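Local atomic coordinates of sensor protein kinase WalK (Staphylococcus aureus, PDB entry 4YWZ), a protein that probably senses an extracellular signal through this receptor domain and, as an essential histidine kinase, passes it to the response regulator WalR by phosphotransfer. Residues 33-38 against 124-129; 41-46 against 62-67. The protein carries 1 engineered substitution. All blocks are in the same frame, centred on the assembly; numbering follows the deposited sequence.

Contact 1: residues 33-38 against 124-129; sequences VYDEKG and VKVDKK
Van der Waals contact between Tyr34 and Val126 carries the apolar part of this meeting of helix and sheet. The valine methyl CG2 lies 3.8 Å from CB of Tyr34 and 4.0 Å from its CG, so it rests against the root of the aromatic side chain and meets the ring obliquely, while the two side chains cross at about a right angle. With CG1 anti to the backbone N (chi1 174°), Val126 turns both methyls to the helix: CG1 is 3.5 Å from OD1 of Asp35. The setting is that of a Cache-family sensor domain, in which the long helix 7-37 packs on an antiparallel sheet; its last turn here meets the end of strand 114-126, just where a type I' turn from Val126 to Lys129 leads into strand 129-138. Ile131 on that next strand also touches both Tyr34 and Val126. The polar link is made through water. One water molecule accepts from the backbone N of Asp127 at 2.8 Å and probably donates to OD1 of Asp35 at 3.1 Å, though other acceptors compete for its protons; it joins the exposed helix carboxylate to an amide of the hairpin turn. Val126 and Lys129 close that turn with two backbone bonds.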
loop_
_atom_site.group_PDB
_atom_site.type_symbol
_atom_site.label_atom_id
_atom_site.label_comp_id
_atom_site.label_asym_id
_atom_site.label_seq_id
_atom_site.Cartn_x
_atom_site.Cartn_y
_atom_site.Cartn_z
ATOM N N VAL A 33 -5.664 -18.924 -18.776
ATOM C CA VAL A 33 -4.683 -19.778 -19.376
ATOM C C VAL A 33 -5.169 -21.231 -19.518
ATOM O O VAL A 33 -4.968 -21.878 -20.557
ATOM C CB VAL A 33 -3.326 -19.764 -18.644
ATOM C CG1 VAL A 33 -2.335 -20.514 -19.466
ATOM C CG2 VAL A 33 -2.830 -18.353 -18.580
ATOM N N TYR A 34 -5.873 -21.727 -18.493
ATOM C CA TYR A 34 -6.524 -23.060 -18.615
ATOM C C TYR A 34 -7.597 -23.123 -19.728
ATOM O O TYR A 34 -7.604 -24.075 -20.509
ATOM C CB TYR A 34 -7.169 -23.416 -17.288
ATOM C CG TYR A 34 -6.174 -24.036 -16.321
ATOM C CD1 TYR A 34 -5.239 -23.250 -15.688
ATOM C CD2 TYR A 34 -6.170 -25.345 -16.060
ATOM C CE1 TYR A 34 -4.275 -23.804 -14.819
ATOM C CE2 TYR A 34 -5.238 -25.933 -15.182
ATOM C CZ TYR A 34 -4.299 -25.149 -14.562
ATOM O OH TYR A 34 -3.408 -25.773 -13.683
ATOM N N ASP A 35 -8.432 -22.103 -19.803
ATOM C CA ASP A 35 -9.535 -22.023 -20.810
ATOM C C ASP A 35 -8.904 -22.003 -22.201
ATOM O O ASP A 35 -9.435 -22.570 -23.146
ATOM C CB ASP A 35 -10.339 -20.785 -20.661
ATOM C CG ASP A 35 -11.236 -20.766 -19.435
ATOM O OD1 ASP A 35 -11.654 -21.831 -18.988
ATOM O OD2 ASP A 35 -11.572 -19.634 -19.031
ATOM N N GLU A 36 -7.708 -21.428 -22.318
ATOM C CA GLU A 36 -7.138 -21.254 -23.648
ATOM C C GLU A 36 -6.286 -22.397 -24.070
ATOM O O GLU A 36 -6.336 -22.777 -25.258
ATOM C CB GLU A 36 -6.379 -19.955 -23.742
ATOM C CG GLU A 36 -7.319 -18.748 -23.713
ATOM C CD GLU A 36 -6.593 -17.399 -23.784
ATOM O OE1 GLU A 36 -5.375 -17.381 -24.133
ATOM O OE2 GLU A 36 -7.253 -16.371 -23.482
ATOM N N LYS A 37 -5.479 -22.957 -23.161
ATOM C CA LYS A 37 -4.440 -23.937 -23.471
ATOM C C LYS A 37 -4.694 -25.355 -23.028
ATOM O O LYS A 37 -3.954 -26.280 -23.451
ATOM C CB LYS A 37 -3.120 -23.497 -22.828
ATOM C CG LYS A 37 -2.644 -22.099 -23.333
ATOM C CD LYS A 37 -1.153 -21.919 -23.129
ATOM C CE LYS A 37 -0.705 -20.561 -23.677
ATOM N NZ LYS A 37 0.748 -20.417 -23.391
ATOM N N GLY A 38 -5.677 -25.520 -22.101
ATOM C CA GLY A 38 -5.897 -26.788 -21.455
ATOM C C GLY A 38 -4.947 -26.984 -20.297
ATOM O O GLY A 38 -4.030 -26.177 -20.107
ATOM N N VAL A 124 -8.771 -21.221 -7.275
ATOM C CA VAL A 124 -8.764 -21.036 -8.729
ATOM C C VAL A 124 -9.834 -21.962 -9.302
ATOM O O VAL A 124 -9.800 -23.138 -9.013
ATOM C CB VAL A 124 -7.422 -21.249 -9.388
ATOM C CG1 VAL A 124 -7.506 -20.975 -10.877
ATOM C CG2 VAL A 124 -6.357 -20.381 -8.703
ATOM N N LYS A 125 -10.817 -21.356 -10.004
ATOM C CA LYS A 125 -11.937 -22.164 -10.631
ATOM C C LYS A 125 -11.843 -22.064 -12.118
ATOM O O LYS A 125 -11.571 -20.973 -12.678
ATOM C CB LYS A 125 -13.287 -21.701 -10.169
ATOM C CG LYS A 125 -13.515 -21.887 -8.681
ATOM C CD LYS A 125 -14.855 -21.441 -8.280
ATOM C CE LYS A 125 -15.088 -21.731 -6.837
ATOM N NZ LYS A 125 -16.417 -21.213 -6.431
ATOM N N VAL A 126 -12.020 -23.204 -12.809
ATOM C CA VAL A 126 -12.099 -23.218 -14.247
ATOM C C VAL A 126 -13.430 -23.971 -14.527
ATOM O O VAL A 126 -13.670 -25.024 -13.948
ATOM C CB VAL A 126 -10.995 -24.009 -14.839
ATOM C CG1 VAL A 126 -11.160 -24.137 -16.368
ATOM C CG2 VAL A 126 -9.663 -23.371 -14.432
ATOM N N ASP A 127 -14.280 -23.338 -15.326
ATOM C CA ASP A 127 -15.634 -23.926 -15.573
ATOM C C ASP A 127 -16.343 -24.247 -14.324
ATOM O O ASP A 127 -16.975 -25.289 -14.229
ATOM C CB ASP A 127 -15.472 -25.125 -16.502
ATOM C CG ASP A 127 -16.834 -25.659 -17.081
ATOM O OD1 ASP A 127 -17.643 -24.767 -17.330
ATOM O OD2 ASP A 127 -17.091 -26.909 -17.158
ATOM N N LYS A 128 -16.267 -23.320 -13.348
ATOM C CA LYS A 128 -16.865 -23.423 -12.026
ATOM C C LYS A 128 -16.304 -24.467 -11.084
ATOM O O LYS A 128 -16.879 -24.609 -10.006
ATOM C CB LYS A 128 -18.366 -23.739 -12.113
ATOM C CG LYS A 128 -19.100 -23.007 -13.207
ATOM C CD LYS A 128 -19.420 -21.596 -12.794
ATOM C CE LYS A 128 -20.652 -21.110 -13.554
ATOM N NZ LYS A 128 -20.384 -19.736 -14.078
ATOM N N LYS A 129 -15.286 -25.213 -11.440
ATOM C CA LYS A 129 -14.699 -26.217 -10.608
ATOM C C LYS A 129 -13.347 -25.735 -10.093
ATOM O O LYS A 129 -12.518 -25.244 -10.850
ATOM C CB LYS A 129 -14.451 -27.527 -11.325
ATOM C CG LYS A 129 -15.758 -28.295 -11.662
ATOM C CD LYS A 129 -15.465 -29.803 -11.632
ATOM C CE LYS A 129 -16.742 -30.595 -11.542
ATOM N NZ LYS A 129 -17.695 -30.011 -12.513
HETATM O O HOH W 1 -13.604 -21.019 -16.762
#

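Contact 2: residues 41-46 against 62-67; sequences NAQKDI and IRFIDK
One face of the Phe64 ring receives Ile46, whose CD1 stands 4.2 Å from the ring centroid and 24° off the normal, a CH-pi contact displaced toward the CD2 and CE2 side. At the ring's edge, near its plane, lies OE1 of Gln43, 3.9 Å from CE2; the amide and the ring are turned 67° against each other. The other branch of Ile46, CG2, meets the root of the same side chain, 3.9 Å from CB of Phe64. CB of Phe64 points toward 41-46, and with CG anti to the backbone N (chi1 179°) the ring lies beside the carbonyl carbon, its CD2 and CE2 under Ile46. Both residues are buried, and the pair joins the start of helix 46-54 to strand 59-66 of the antiparallel sheet in this Cache-type domain, with Leu50 of the same helix and Ile72 of the adjoining strand also packing against Phe64. Polar contact passes through a water, which donates to OE1 of Gln43 at 3.0 Å and to OD2 of Asp66 at 2.7 Å. The other carboxylate oxygen of Asp66, OD1, accepts from the backbone N of Ile70 in the turn that follows.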
loop_
_atom_site.group_PDB
_atom_site.type_symbol
_atom_site.label_atom_id
_atom_site.label_comp_id
_atom_site.label_asym_id
_atom_site.label_seq_id
_atom_site.Cartn_x
_atom_site.Cartn_y
_atom_site.Cartn_z
ATOM N N ASN A 41 -0.744 -27.829 -20.718
ATOM C CA ASN A 41 0.089 -26.690 -21.169
ATOM C C ASN A 41 -0.049 -25.445 -20.321
ATOM O O ASN A 41 0.851 -24.609 -20.295
ATOM C CB ASN A 41 -0.184 -26.392 -22.642
ATOM C CG ASN A 41 0.375 -27.484 -23.574
ATOM O OD1 ASN A 41 1.326 -28.183 -23.265
ATOM N ND2 ASN A 41 -0.234 -27.615 -24.708
ATOM N N ALA A 42 -1.186 -25.238 -19.675
ATOM C CA ALA A 42 -1.331 -24.033 -18.837
ATOM C C ALA A 42 -0.410 -24.070 -17.646
ATOM O O ALA A 42 0.135 -22.996 -17.212
ATOM C CB ALA A 42 -2.735 -23.902 -18.329
ATOM N N GLN A 43 -0.281 -25.293 -17.086
ATOM C CA GLN A 43 0.369 -25.503 -15.769
ATOM C C GLN A 43 1.867 -25.119 -15.827
ATOM O O GLN A 43 2.566 -25.170 -14.821
ATOM C CB GLN A 43 0.073 -26.915 -15.111
ATOM C CG GLN A 43 0.047 -26.781 -13.556
ATOM C CD GLN A 43 -0.337 -28.022 -12.660
ATOM O OE1 GLN A 43 -1.343 -28.018 -11.805
ATOM N NE2 GLN A 43 0.533 -29.040 -12.735
ATOM N N LYS A 44 2.338 -24.678 -16.984
ATOM C CA LYS A 44 3.689 -24.168 -17.133
ATOM C C LYS A 44 3.786 -22.635 -17.216
ATOM O O LYS A 44 4.884 -22.089 -17.149
ATOM C CB LYS A 44 4.338 -24.775 -18.380
ATOM C CG LYS A 44 4.220 -26.292 -18.444
ATOM C CD LYS A 44 3.428 -26.768 -19.658
ATOM C CE LYS A 44 4.301 -26.845 -20.925
ATOM N NZ LYS A 44 3.968 -28.038 -21.768
ATOM N N ASP A 45 2.646 -21.950 -17.385
ATOM C CA ASP A 45 2.604 -20.484 -17.449
ATOM C C ASP A 45 2.262 -19.934 -16.016
ATOM O O ASP A 45 2.288 -18.703 -15.825
ATOM C CB ASP A 45 1.499 -19.967 -18.373
ATOM C CG ASP A 45 1.777 -20.254 -19.857
ATOM O OD1 ASP A 45 2.866 -20.769 -20.160
ATOM O OD2 ASP A 45 0.933 -19.869 -20.679
ATOM N N ILE A 46 2.028 -20.833 -15.064
ATOM C CA ILE A 46 1.596 -20.387 -13.721
ATOM C C ILE A 46 2.752 -19.632 -13.031
ATOM O O ILE A 46 2.540 -18.576 -12.398
ATOM C CB ILE A 46 1.095 -21.567 -12.870
ATOM C CG1 ILE A 46 -0.234 -22.080 -13.419
ATOM C CG2 ILE A 46 0.871 -21.222 -11.411
ATOM C CD1 ILE A 46 -0.654 -23.399 -12.820
ATOM N N ILE A 62 3.865 -16.089 -2.870
ATOM C CA ILE A 62 2.649 -16.671 -3.413
ATOM C C ILE A 62 3.012 -18.115 -3.701
ATOM O O ILE A 62 4.078 -18.416 -4.305
ATOM C CB ILE A 62 2.148 -15.973 -4.670
ATOM C CG1 ILE A 62 2.019 -14.457 -4.462
ATOM C CG2 ILE A 62 0.837 -16.650 -5.102
ATOM C CD1 ILE A 62 1.575 -13.683 -5.713
ATOM N N ARG A 63 2.083 -19.083 -3.381
ATOM C CA ARG A 63 2.207 -20.480 -3.814
ATOM C C ARG A 63 0.931 -20.830 -4.600
ATOM O O ARG A 63 -0.146 -20.320 -4.329
ATOM C CB ARG A 63 2.319 -21.427 -2.683
ATOM C CG ARG A 63 3.469 -21.081 -1.695
ATOM C CD ARG A 63 3.549 -21.943 -0.464
ATOM N NE ARG A 63 4.602 -21.454 0.426
ATOM C CZ ARG A 63 4.658 -21.706 1.732
ATOM N NH1 ARG A 63 3.788 -22.582 2.310
ATOM N NH2 ARG A 63 5.616 -21.122 2.458
ATOM N N PHE A 64 1.085 -21.698 -5.576
ATOM C CA PHE A 64 -0.027 -22.375 -6.236
ATOM C C PHE A 64 0.009 -23.857 -5.867
ATOM O O PHE A 64 1.012 -24.522 -5.937
ATOM C CB PHE A 64 -0.016 -22.180 -7.759
ATOM C CG PHE A 64 -1.166 -22.899 -8.452
ATOM C CD1 PHE A 64 -2.418 -22.395 -8.422
ATOM C CD2 PHE A 64 -0.949 -24.204 -9.007
ATOM C CE1 PHE A 64 -3.520 -23.105 -8.972
ATOM C CE2 PHE A 64 -2.062 -24.907 -9.523
ATOM C CZ PHE A 64 -3.301 -24.320 -9.533
ATOM N N ILE A 65 -1.132 -24.302 -5.356
ATOM C CA ILE A 65 -1.364 -25.597 -4.744
ATOM C C ILE A 65 -2.503 -26.292 -5.513
ATOM O O ILE A 65 -3.575 -25.689 -5.763
ATOM C CB ILE A 65 -1.698 -25.478 -3.248
ATOM C CG1 ILE A 65 -0.506 -24.821 -2.523
ATOM C CG2 ILE A 65 -2.090 -26.840 -2.683
ATOM C CD1 ILE A 65 -0.959 -24.148 -1.299
ATOM N N ASP A 66 -2.283 -27.536 -5.913
ATOM C CA ASP A 66 -3.283 -28.162 -6.761
ATOM C C ASP A 66 -4.390 -28.771 -5.921
ATOM O O ASP A 66 -4.394 -28.728 -4.701
ATOM C CB ASP A 66 -2.670 -29.205 -7.799
ATOM C CG ASP A 66 -2.189 -30.478 -7.154
ATOM O OD1 ASP A 66 -2.531 -30.803 -6.044
ATOM O OD2 ASP A 66 -1.462 -31.256 -7.838
ATOM N N LYS A 67 -5.353 -29.417 -6.618
ATOM C CA LYS A 67 -6.494 -30.104 -5.954
ATOM C C LYS A 67 -6.195 -31.122 -4.907
ATOM O O LYS A 67 -6.938 -31.320 -3.957
ATOM C CB LYS A 67 -7.301 -30.895 -7.020
ATOM C CG LYS A 67 -8.231 -30.087 -7.830
ATOM C CD LYS A 67 -9.302 -31.018 -8.413
ATOM C CE LYS A 67 -10.523 -31.147 -7.496
ATOM N NZ LYS A 67 -11.481 -29.966 -7.540
HETATM O O HOH W 2 -1.094 -30.681 -10.471
#

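How the contacts relate
Contacts 1 and 2 illustrate how successive helical elements can be laid on one sheet. Their centres are about 11 Å apart, on the same side of the chain's centre. Helix 7-37 supplies 33-38, and 41-46 runs from the end of helix 39-42 through a turn into the first residue of helix 46-54; their partners lie on strands 114-126 and 59-66, which strand 129-138 separates in the five-stranded antiparallel sheet. Along the chain, contact 2 is nested within the loop closed by contact 1. The two also touch directly: Lys37 NZ forms a 2.8 Å salt bridge with Asp45 OD2, and Val33 packs on Ala42. The chain's change of direction after the long helix is thus tied to the sheet at both places.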